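Local coordinates for protein sugar phosphate isomerase/epimerase (Parabacteroides distasonis, PDB 3OBE) that probably acts as an isomerase or epimerase on sugars or related substrates, with a TIM-barrel fold of the xylose isomerase-like family, at residues 199-204 / 230-235; 173-178 / 225-230. One frame throughout, in Å; residues are numbered along the deposited sequence.

Contact 1: 199-204 / 230-235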
ATOM      1  N   TYR A 199     -21.026  -2.429  -2.229  1.00 16.05           N
ATOM      2  CA  TYR A 199     -19.673  -2.824  -1.917  1.00 14.02           C
ATOM      3  C   TYR A 199     -19.087  -1.939  -0.834  1.00 14.26           C
ATOM      4  O   TYR A 199     -19.227  -0.709  -0.862  1.00 14.86           O
ATOM      5  CB  TYR A 199     -18.778  -2.721  -3.134  1.00 14.16           C
ATOM      6  CG  TYR A 199     -19.075  -3.681  -4.229  1.00 15.84           C
ATOM      7  CD1 TYR A 199     -18.932  -5.056  -4.036  1.00 18.58           C
ATOM      8  CD2 TYR A 199     -19.390  -3.200  -5.504  1.00 18.88           C
ATOM      9  CE1 TYR A 199     -19.166  -5.926  -5.070  1.00 19.72           C
ATOM     10  CE2 TYR A 199     -19.580  -4.071  -6.552  1.00 20.13           C
ATOM     11  CZ  TYR A 199     -19.472  -5.412  -6.318  1.00 18.83           C
ATOM     12  OH  TYR A 199     -19.720  -6.276  -7.348  1.00 26.08           O
ATOM     13  N   ILE A 200     -18.403  -2.560   0.114  1.00 12.57           N
ATOM     14  CA  ILE A 200     -17.699  -1.797   1.139  1.00 12.75           C
ATOM     15  C   ILE A 200     -16.732  -0.764   0.537  1.00 12.18           C
ATOM     16  O   ILE A 200     -16.680   0.403   0.959  1.00 13.52           O
ATOM     17  CB  ILE A 200     -17.025  -2.720   2.169  1.00 12.66           C
ATOM     18  CG1 ILE A 200     -18.102  -3.479   2.984  1.00 14.94           C
ATOM     19  CG2 ILE A 200     -16.138  -1.883   3.135  1.00 12.54           C
ATOM     20  CD1 ILE A 200     -17.517  -4.664   3.809  1.00 15.33           C
ATOM     21  N   GLU A 201     -15.924  -1.185  -0.424  1.00 13.04           N
ATOM     22  CA  GLU A 201     -14.979  -0.285  -1.068  1.00 13.92           C
ATOM     23  C   GLU A 201     -15.702   0.950  -1.626  1.00 13.30           C
ATOM     24  O   GLU A 201     -15.218   2.079  -1.496  1.00 15.64           O
ATOM     25  CB  GLU A 201     -14.206  -1.015  -2.183  1.00 12.12           C
ATOM     26  CG  GLU A 201     -13.041  -0.246  -2.776  1.00 13.04           C
ATOM     27  CD  GLU A 201     -11.768  -0.167  -1.963  1.00 12.72           C
ATOM     28  OE1 GLU A 201     -11.721  -0.677  -0.817  1.00 14.22           O
ATOM     29  OE2 GLU A 201     -10.778   0.442  -2.500  1.00 13.37           O
ATOM     30  N   GLU A 202     -16.844   0.724  -2.288  1.00 14.21           N
ATOM     31  CA  GLU A 202     -17.646   1.805  -2.832  1.00 14.29           C
ATOM     32  C   GLU A 202     -18.111   2.775  -1.771  1.00 14.14           C
ATOM     33  O   GLU A 202     -18.094   3.992  -1.960  1.00 14.34           O
ATOM     34  CB  GLU A 202     -18.828   1.248  -3.671  1.00 13.77           C
ATOM     35  CG  GLU A 202     -19.779   2.280  -4.171  1.00 17.55           C
ATOM     36  CD  GLU A 202     -20.824   1.731  -5.119  1.00 21.83           C
ATOM     37  OE1 GLU A 202     -20.672   0.612  -5.583  1.00 23.24           O
ATOM     38  OE2 GLU A 202     -21.802   2.424  -5.371  1.00 26.22           O
ATOM     39  N   LEU A 203     -18.571   2.256  -0.633  1.00 14.77           N
ATOM     40  CA  LEU A 203     -18.971   3.085   0.452  1.00 14.10           C
ATOM     41  C   LEU A 203     -17.805   3.948   0.978  1.00 14.53           C
ATOM     42  O   LEU A 203     -18.006   5.126   1.285  1.00 14.44           O
ATOM     43  CB  LEU A 203     -19.585   2.255   1.578  1.00 12.94           C
ATOM     44  CG  LEU A 203     -20.920   1.627   1.232  1.00 12.60           C
ATOM     45  CD1 LEU A 203     -21.210   0.520   2.303  1.00 15.02           C
ATOM     46  CD2 LEU A 203     -22.020   2.719   1.138  1.00 17.07           C
ATOM     47  N   PHE A 204     -16.618   3.371   1.089  1.00 13.60           N
ATOM     48  CA  PHE A 204     -15.460   4.132   1.536  1.00 13.60           C
ATOM     49  C   PHE A 204     -15.120   5.226   0.528  1.00 14.27           C
ATOM     50  O   PHE A 204     -14.885   6.380   0.910  1.00 14.64           O
ATOM     51  CB  PHE A 204     -14.212   3.269   1.729  1.00 13.33           C
ATOM     52  CG  PHE A 204     -14.223   2.340   2.892  1.00 14.56           C
ATOM     53  CD1 PHE A 204     -15.130   2.414   3.935  1.00 14.18           C
ATOM     54  CD2 PHE A 204     -13.292   1.342   2.930  1.00 14.94           C
ATOM     55  CE1 PHE A 204     -15.059   1.519   5.008  1.00 15.09           C
ATOM     56  CE2 PHE A 204     -13.215   0.477   3.973  1.00 13.28           C
ATOM     57  CZ  PHE A 204     -14.101   0.535   5.014  1.00 13.12           C
ATOM     58  N   VAL A 230      -9.422  -2.877 -13.294  1.00 18.09           N
ATOM     59  CA  VAL A 230      -9.441  -1.822 -14.304  1.00 17.77           C
ATOM     60  C   VAL A 230     -10.773  -1.066 -14.248  1.00 18.88           C
ATOM     61  O   VAL A 230     -10.814   0.155 -14.405  1.00 19.26           O
ATOM     62  CB  VAL A 230      -9.107  -2.358 -15.696  1.00 19.26           C
ATOM     63  CG1 VAL A 230      -9.388  -1.305 -16.745  1.00 22.49           C
ATOM     64  CG2 VAL A 230      -7.632  -2.808 -15.703  1.00 19.25           C
ATOM     65  N   GLU A 231     -11.850  -1.800 -13.970  1.00 18.74           N
ATOM     66  CA  GLU A 231     -13.177  -1.207 -13.857  1.00 19.40           C
ATOM     67  C   GLU A 231     -13.237  -0.247 -12.661  1.00 18.13           C
ATOM     68  O   GLU A 231     -13.810   0.846 -12.768  1.00 17.69           O
ATOM     69  CB  GLU A 231     -14.259  -2.276 -13.737  1.00 20.83           C
ATOM     70  CG  GLU A 231     -15.635  -1.713 -13.935  1.00 23.77           C
ATOM     71  CD  GLU A 231     -16.736  -2.785 -13.877  1.00 29.71           C
ATOM     72  OE1 GLU A 231     -16.410  -3.977 -13.666  1.00 28.03           O
ATOM     73  OE2 GLU A 231     -17.925  -2.417 -14.008  1.00 31.77           O
ATOM     74  N   TRP A 232     -12.685  -0.670 -11.532  1.00 17.21           N
ATOM     75  CA  TRP A 232     -12.612   0.200 -10.358  1.00 16.83           C
ATOM     76  C   TRP A 232     -11.805   1.481 -10.639  1.00 17.80           C
ATOM     77  O   TRP A 232     -12.247   2.572 -10.291  1.00 18.38           O
ATOM     78  CB  TRP A 232     -12.117  -0.552  -9.139  1.00 16.31           C
ATOM     79  CG  TRP A 232     -13.156  -1.450  -8.624  1.00 15.21           C
ATOM     80  CD1 TRP A 232     -13.456  -2.704  -9.071  1.00 18.32           C
ATOM     81  CD2 TRP A 232     -14.100  -1.160  -7.581  1.00 14.38           C
ATOM     82  NE1 TRP A 232     -14.504  -3.224  -8.365  1.00 16.98           N
ATOM     83  CE2 TRP A 232     -14.928  -2.291  -7.448  1.00 16.01           C
ATOM     84  CE3 TRP A 232     -14.348  -0.033  -6.763  1.00 16.04           C
ATOM     85  CZ2 TRP A 232     -15.962  -2.351  -6.503  1.00 15.11           C
ATOM     86  CZ3 TRP A 232     -15.401  -0.086  -5.841  1.00 15.83           C
ATOM     87  CH2 TRP A 232     -16.167  -1.229  -5.711  1.00 14.88           C
HETATM   88  N   MSE A 233     -10.649   1.319 -11.279  0.50 17.47           N
HETATM   89  CA  MSE A 233      -9.787   2.442 -11.661  0.50 18.19           C
HETATM   90  C   MSE A 233     -10.508   3.409 -12.599  0.50 19.40           C
HETATM   91  O   MSE A 233     -10.451   4.633 -12.423  0.50 19.43           O
HETATM   92  CB  MSE A 233      -8.475   1.900 -12.265  0.50 17.61           C
HETATM   93  CG  MSE A 233      -7.623   1.096 -11.263  0.50 15.84           C
HETATM   94 SE   MSE A 233      -6.300  -0.068 -12.129  0.38 13.48          SE
HETATM   95  CE  MSE A 233      -4.975   1.220 -12.754  0.50 16.98           C
ATOM     96  N   GLU A 234     -11.245   2.868 -13.571  1.00 20.21           N
ATOM     97  CA  GLU A 234     -12.012   3.670 -14.497  1.00 21.66           C
ATOM     98  C   GLU A 234     -13.155   4.423 -13.810  1.00 20.38           C
ATOM     99  O   GLU A 234     -13.486   5.541 -14.199  1.00 22.56           O
ATOM    100  CB  GLU A 234     -12.571   2.769 -15.616  1.00 22.60           C
ATOM    101  CG  GLU A 234     -13.336   3.475 -16.629  1.00 29.92           C
ATOM    102  CD  GLU A 234     -12.486   4.539 -17.423  1.00 35.43           C
ATOM    103  OE1 GLU A 234     -11.197   4.504 -17.489  1.00 37.18           O
ATOM    104  OE2 GLU A 234     -13.157   5.416 -17.969  1.00 38.63           O
ATOM    105  N   ASN A 235     -13.740   3.839 -12.768  0.50 18.97           N
ATOM    106  CA  ASN A 235     -14.876   4.488 -12.139  0.50 18.78           C
ATOM    107  C   ASN A 235     -14.494   5.526 -11.088  0.50 17.45           C
ATOM    108  O   ASN A 235     -15.303   6.389 -10.767  0.50 18.42           O
ATOM    109  CB  ASN A 235     -15.801   3.449 -11.540  0.50 18.89           C
ATOM    110  CG  ASN A 235     -16.580   2.700 -12.601  0.50 20.26           C
ATOM    111  OD1 ASN A 235     -16.637   3.118 -13.773  0.50 20.38           O
ATOM    112  ND2 ASN A 235     -17.211   1.604 -12.194  0.50 21.21           N
TER

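Contact 2: 173-178 / 225-230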
ATOM      1  N   ASN A 173     -12.171  -8.430   1.133  1.00 14.23           N
ATOM      2  CA  ASN A 173     -13.450  -8.341   1.882  1.00 15.06           C
ATOM      3  C   ASN A 173     -14.126  -6.990   1.651  1.00 14.53           C
ATOM      4  O   ASN A 173     -15.332  -6.855   1.910  1.00 15.79           O
ATOM      5  CB  ASN A 173     -13.252  -8.585   3.355  1.00 15.09           C
ATOM      6  CG  ASN A 173     -13.104 -10.040   3.692  1.00 19.42           C
ATOM      7  OD1 ASN A 173     -13.526 -10.934   2.934  1.00 20.87           O
ATOM      8  ND2 ASN A 173     -12.576 -10.300   4.888  1.00 25.83           N
ATOM      9  N   GLU A 174     -13.401  -6.019   1.114  1.00 13.63           N
ATOM     10  CA  GLU A 174     -13.983  -4.736   0.752  1.00 13.84           C
ATOM     11  C   GLU A 174     -14.938  -4.915  -0.433  1.00 13.91           C
ATOM     12  O   GLU A 174     -15.714  -4.009  -0.756  1.00 13.52           O
ATOM     13  CB  GLU A 174     -12.959  -3.704   0.419  1.00 14.32           C
ATOM     14  CG  GLU A 174     -12.116  -3.243   1.595  1.00 12.91           C
ATOM     15  CD  GLU A 174     -10.967  -4.090   2.008  1.00 14.61           C
ATOM     16  OE1 GLU A 174     -10.712  -5.180   1.432  1.00 13.22           O
ATOM     17  OE2 GLU A 174     -10.262  -3.650   2.967  1.00 12.18           O
ATOM     18  N   PHE A 175     -14.890  -6.084  -1.062  1.00 14.45           N
ATOM     19  CA  PHE A 175     -15.789  -6.338  -2.210  1.00 13.91           C
ATOM     20  C   PHE A 175     -16.946  -7.217  -1.830  1.00 15.78           C
ATOM     21  O   PHE A 175     -17.696  -7.729  -2.692  1.00 17.65           O
ATOM     22  CB  PHE A 175     -14.995  -6.826  -3.406  1.00 15.42           C
ATOM     23  CG  PHE A 175     -13.925  -5.871  -3.806  1.00 13.43           C
ATOM     24  CD1 PHE A 175     -14.253  -4.612  -4.292  1.00 15.86           C
ATOM     25  CD2 PHE A 175     -12.603  -6.143  -3.539  1.00 14.37           C
ATOM     26  CE1 PHE A 175     -13.262  -3.679  -4.591  1.00 16.18           C
ATOM     27  CE2 PHE A 175     -11.615  -5.240  -3.858  1.00 15.26           C
ATOM     28  CZ  PHE A 175     -11.935  -3.997  -4.377  1.00 15.93           C
ATOM     29  N   LYS A 176     -17.156  -7.373  -0.528  1.00 15.73           N
ATOM     30  CA  LYS A 176     -18.435  -7.822  -0.013  1.00 17.09           C
ATOM     31  C   LYS A 176     -19.382  -6.623  -0.033  1.00 17.49           C
ATOM     32  O   LYS A 176     -18.934  -5.489   0.064  1.00 16.63           O
ATOM     33  CB  LYS A 176     -18.303  -8.372   1.396  1.00 18.76           C
ATOM     34  CG  LYS A 176     -17.422  -9.648   1.487  1.00 23.58           C
ATOM     35  CD  LYS A 176     -17.236 -10.180   2.940  1.00 28.43           C
ATOM     36  CE  LYS A 176     -16.950 -11.735   2.964  1.00 34.20           C
ATOM     37  N   ARG A 177     -20.672  -6.941  -0.131  0.50 17.71           N
ATOM     38  CA  ARG A 177     -21.760  -5.980  -0.026  0.50 17.53           C
ATOM     39  C   ARG A 177     -22.325  -5.935   1.386  0.50 17.51           C
ATOM     40  O   ARG A 177     -22.422  -6.960   2.097  0.50 17.37           O
ATOM     41  CB  ARG A 177     -22.879  -6.350  -1.011  0.50 18.58           C
ATOM     42  CG  ARG A 177     -22.519  -6.082  -2.466  0.50 18.17           C
ATOM     43  CD  ARG A 177     -23.668  -6.402  -3.403  0.50 20.03           C
ATOM     44  NE  ARG A 177     -23.210  -6.489  -4.784  0.50 21.93           N
ATOM     45  CZ  ARG A 177     -23.203  -5.490  -5.649  0.50 21.73           C
ATOM     46  NH1 ARG A 177     -23.634  -4.308  -5.281  0.50 22.12           N
ATOM     47  NH2 ARG A 177     -22.767  -5.683  -6.890  0.50 21.69           N
ATOM     48  N   VAL A 178     -22.716  -4.735   1.807  1.00 16.91           N
ATOM     49  CA  VAL A 178     -23.430  -4.573   3.052  1.00 17.48           C
ATOM     50  C   VAL A 178     -24.708  -3.767   2.796  1.00 18.27           C
ATOM     51  O   VAL A 178     -24.769  -2.970   1.892  1.00 18.25           O
ATOM     52  CB  VAL A 178     -22.580  -3.917   4.159  1.00 17.87           C
ATOM     53  CG1 VAL A 178     -21.380  -4.818   4.492  1.00 17.47           C
ATOM     54  CG2 VAL A 178     -22.104  -2.488   3.772  1.00 16.44           C
ATOM     55  N   GLY A 225     -11.440 -11.071  -5.127  1.00 14.01           N
ATOM     56  CA  GLY A 225     -12.807 -10.717  -4.750  1.00 14.98           C
ATOM     57  C   GLY A 225     -13.760 -10.644  -5.929  1.00 14.89           C
ATOM     58  O   GLY A 225     -14.832 -10.044  -5.807  1.00 15.18           O
ATOM     59  N   GLN A 226     -13.345 -11.230  -7.055  1.00 14.49           N
ATOM     60  CA  GLN A 226     -14.141 -11.345  -8.280  0.50 14.90           C
ATOM     61  C   GLN A 226     -14.364 -10.021  -9.016  1.00 14.98           C
ATOM     62  O   GLN A 226     -15.317  -9.887  -9.785  1.00 15.62           O
ATOM     63  CB  GLN A 226     -15.474 -12.038  -8.018  0.50 15.79           C
ATOM     64  CG  GLN A 226     -15.366 -13.401  -7.325  0.50 15.82           C
ATOM     65  CD  GLN A 226     -16.705 -14.114  -7.205  0.50 16.06           C
ATOM     66  OE1 GLN A 226     -17.711 -13.519  -6.778  0.50 18.73           O
ATOM     67  NE2 GLN A 226     -16.723 -15.403  -7.532  0.50 16.72           N
ATOM     68  N   GLN A 227     -13.496  -9.069  -8.776  1.00 13.36           N
ATOM     69  CA  GLN A 227     -13.604  -7.739  -9.374  1.00 15.91           C
ATOM     70  C   GLN A 227     -12.571  -7.534 -10.486  1.00 17.10           C
ATOM     71  O   GLN A 227     -11.452  -8.054 -10.425  1.00 17.24           O
ATOM     72  CB  GLN A 227     -13.376  -6.670  -8.320  1.00 16.20           C
ATOM     73  CG  GLN A 227     -14.342  -6.730  -7.144  1.00 18.26           C
ATOM     74  CD  GLN A 227     -15.767  -6.590  -7.576  1.00 21.12           C
ATOM     75  OE1 GLN A 227     -16.117  -5.655  -8.319  1.00 18.75           O
ATOM     76  NE2 GLN A 227     -16.618  -7.527  -7.166  1.00 25.39           N
ATOM     77  N   ASP A 228     -12.941  -6.720 -11.465  1.00 17.02           N
ATOM     78  CA  ASP A 228     -11.996  -6.220 -12.467  1.00 16.56           C
ATOM     79  C   ASP A 228     -11.356  -4.926 -11.905  1.00 16.97           C
ATOM     80  O   ASP A 228     -12.027  -3.872 -11.814  1.00 16.49           O
ATOM     81  CB  ASP A 228     -12.746  -5.952 -13.758  1.00 17.78           C
ATOM     82  CG  ASP A 228     -11.858  -5.423 -14.859  1.00 17.36           C
ATOM     83  OD1 ASP A 228     -10.657  -5.381 -14.611  1.00 19.19           O
ATOM     84  OD2 ASP A 228     -12.388  -5.075 -15.959  1.00 20.20           O
ATOM     85  N   PRO A 229     -10.062  -4.976 -11.560  1.00 16.75           N
ATOM     86  CA  PRO A 229      -9.468  -3.756 -11.018  1.00 16.78           C
ATOM     87  C   PRO A 229      -9.448  -2.583 -12.004  1.00 16.52           C
ATOM     88  O   PRO A 229      -9.539  -1.409 -11.579  1.00 16.50           O
ATOM     89  CB  PRO A 229      -8.052  -4.195 -10.628  1.00 16.53           C
ATOM     90  CG  PRO A 229      -7.814  -5.457 -11.346  1.00 16.80           C
ATOM     91  CD  PRO A 229      -9.104  -6.096 -11.578  1.00 16.83           C
ATOM     92  N   VAL A 230      -9.422  -2.877 -13.294  1.00 18.09           N
ATOM     93  CA  VAL A 230      -9.441  -1.822 -14.304  1.00 17.77           C
ATOM     94  C   VAL A 230     -10.773  -1.066 -14.248  1.00 18.88           C
ATOM     95  O   VAL A 230     -10.814   0.155 -14.405  1.00 19.26           O
ATOM     96  CB  VAL A 230      -9.107  -2.358 -15.696  1.00 19.26           C
ATOM     97  CG1 VAL A 230      -9.388  -1.305 -16.745  1.00 22.49           C
ATOM     98  CG2 VAL A 230      -7.632  -2.808 -15.703  1.00 19.25           C
TER
HETATM   99  O   HOH W   1     -17.242  -9.297  -5.241  1.00 35.71           O

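Contact 1: 199-204 / 230-235
The indole of W232 turns the edge of its six-membered ring to the face of Y199 in an offset edge-to-face pair, the ring centroids 5.5 Å apart and the planes inclined at 64°. CZ2 of W232 makes the nearest approach, 3.7 Å from CD2 of Y199, while CB of Y199 and the backbone N of E202 also lie at the indole edge. E201 comes in obliquely: its CG is 3.9 Å from CZ3 of W232, and its chain then bends at chi2 (76°), turning the carboxylate away from the indole. CB of E202 adds a looser touch, 4.2 Å from CH2 of W232. Y199 is the N-cap residue of helix 200-207, and the indole thus reaches from helix 229-235 to the first turn of that helix, on the outside of the TIM barrel. Beyond the pair, F175 forms another edge-to-face contact with W232, and R177 makes a cation-pi contact with Y199. The contact therefore joins the edge of one ring to the face of another and to aliphatic carbons at the start of helix 200-207, without a direct polar bond; NE1 of the indole is satisfied by OE1 of Q227, a bond that would limit rotation of the ring.

Contact 2: 173-178 / 225-230
F175 and Q227 meet through a CH-pi contact in which CG of the glutamine sits over one face of the phenyl ring, 3.8 Å from its centroid and displaced toward the rim. The nearest ring atom is CG of F175, 3.5 Å from CG of Q227. A bend at chi2 (-59°) lays the glutamine amide nearly parallel to the ring, the two planes 15° apart, with CD of Q227 4.1 Å from CD1 of F175. G225 contributes backbone alone, its O lying 4.0 Å from CB of F175.

This meeting takes place where helix 219-224 ends in a Schellman motif, with Q226 at positive phi as the C-prime residue; the chain then leads through the N-cap residue D228 into helix 229-235. Across from it, F175 follows the short 3-10 segment 173-174 in the connection after barrel strand 165-169.

Polar links between the segments run through a water. It donates to O of F175 and to O of G225, the latter at 2.6 Å, and accepts from NE2 of Q227 at 2.7 Å, tying two backbone carbonyls to one side-chain amide, its OE1 being held by W232. The direct bond from NE2 of Q227 to O of G225 is weak at 3.4 Å. Within 225-230, OD1 of D228 caps the helix by accepting from N of V230 at 3.1 Å, met from above the carboxylate plane.

Overall arrangement
Both contacts lie on the same side of the chain's centre, their own centres about 8 Å apart, and neither is in the barrel core. Contact 1 buries W232 and E201 and is aromatic and aliphatic; contact 2 buries F175, while G225 and Q227 stay partly exposed where the water bridges. Contact 1 uses helix 229-235 and contact 2 the loop leading into it, the two being joined through Q227 and W232. Their segments alternate along the chain, and on the other side E201 N lies 2.9 Å from E174 O, while 173-178 and 199-204 also pair through strands 177-178 and 198-199, a small antiparallel sheet separate from the barrel.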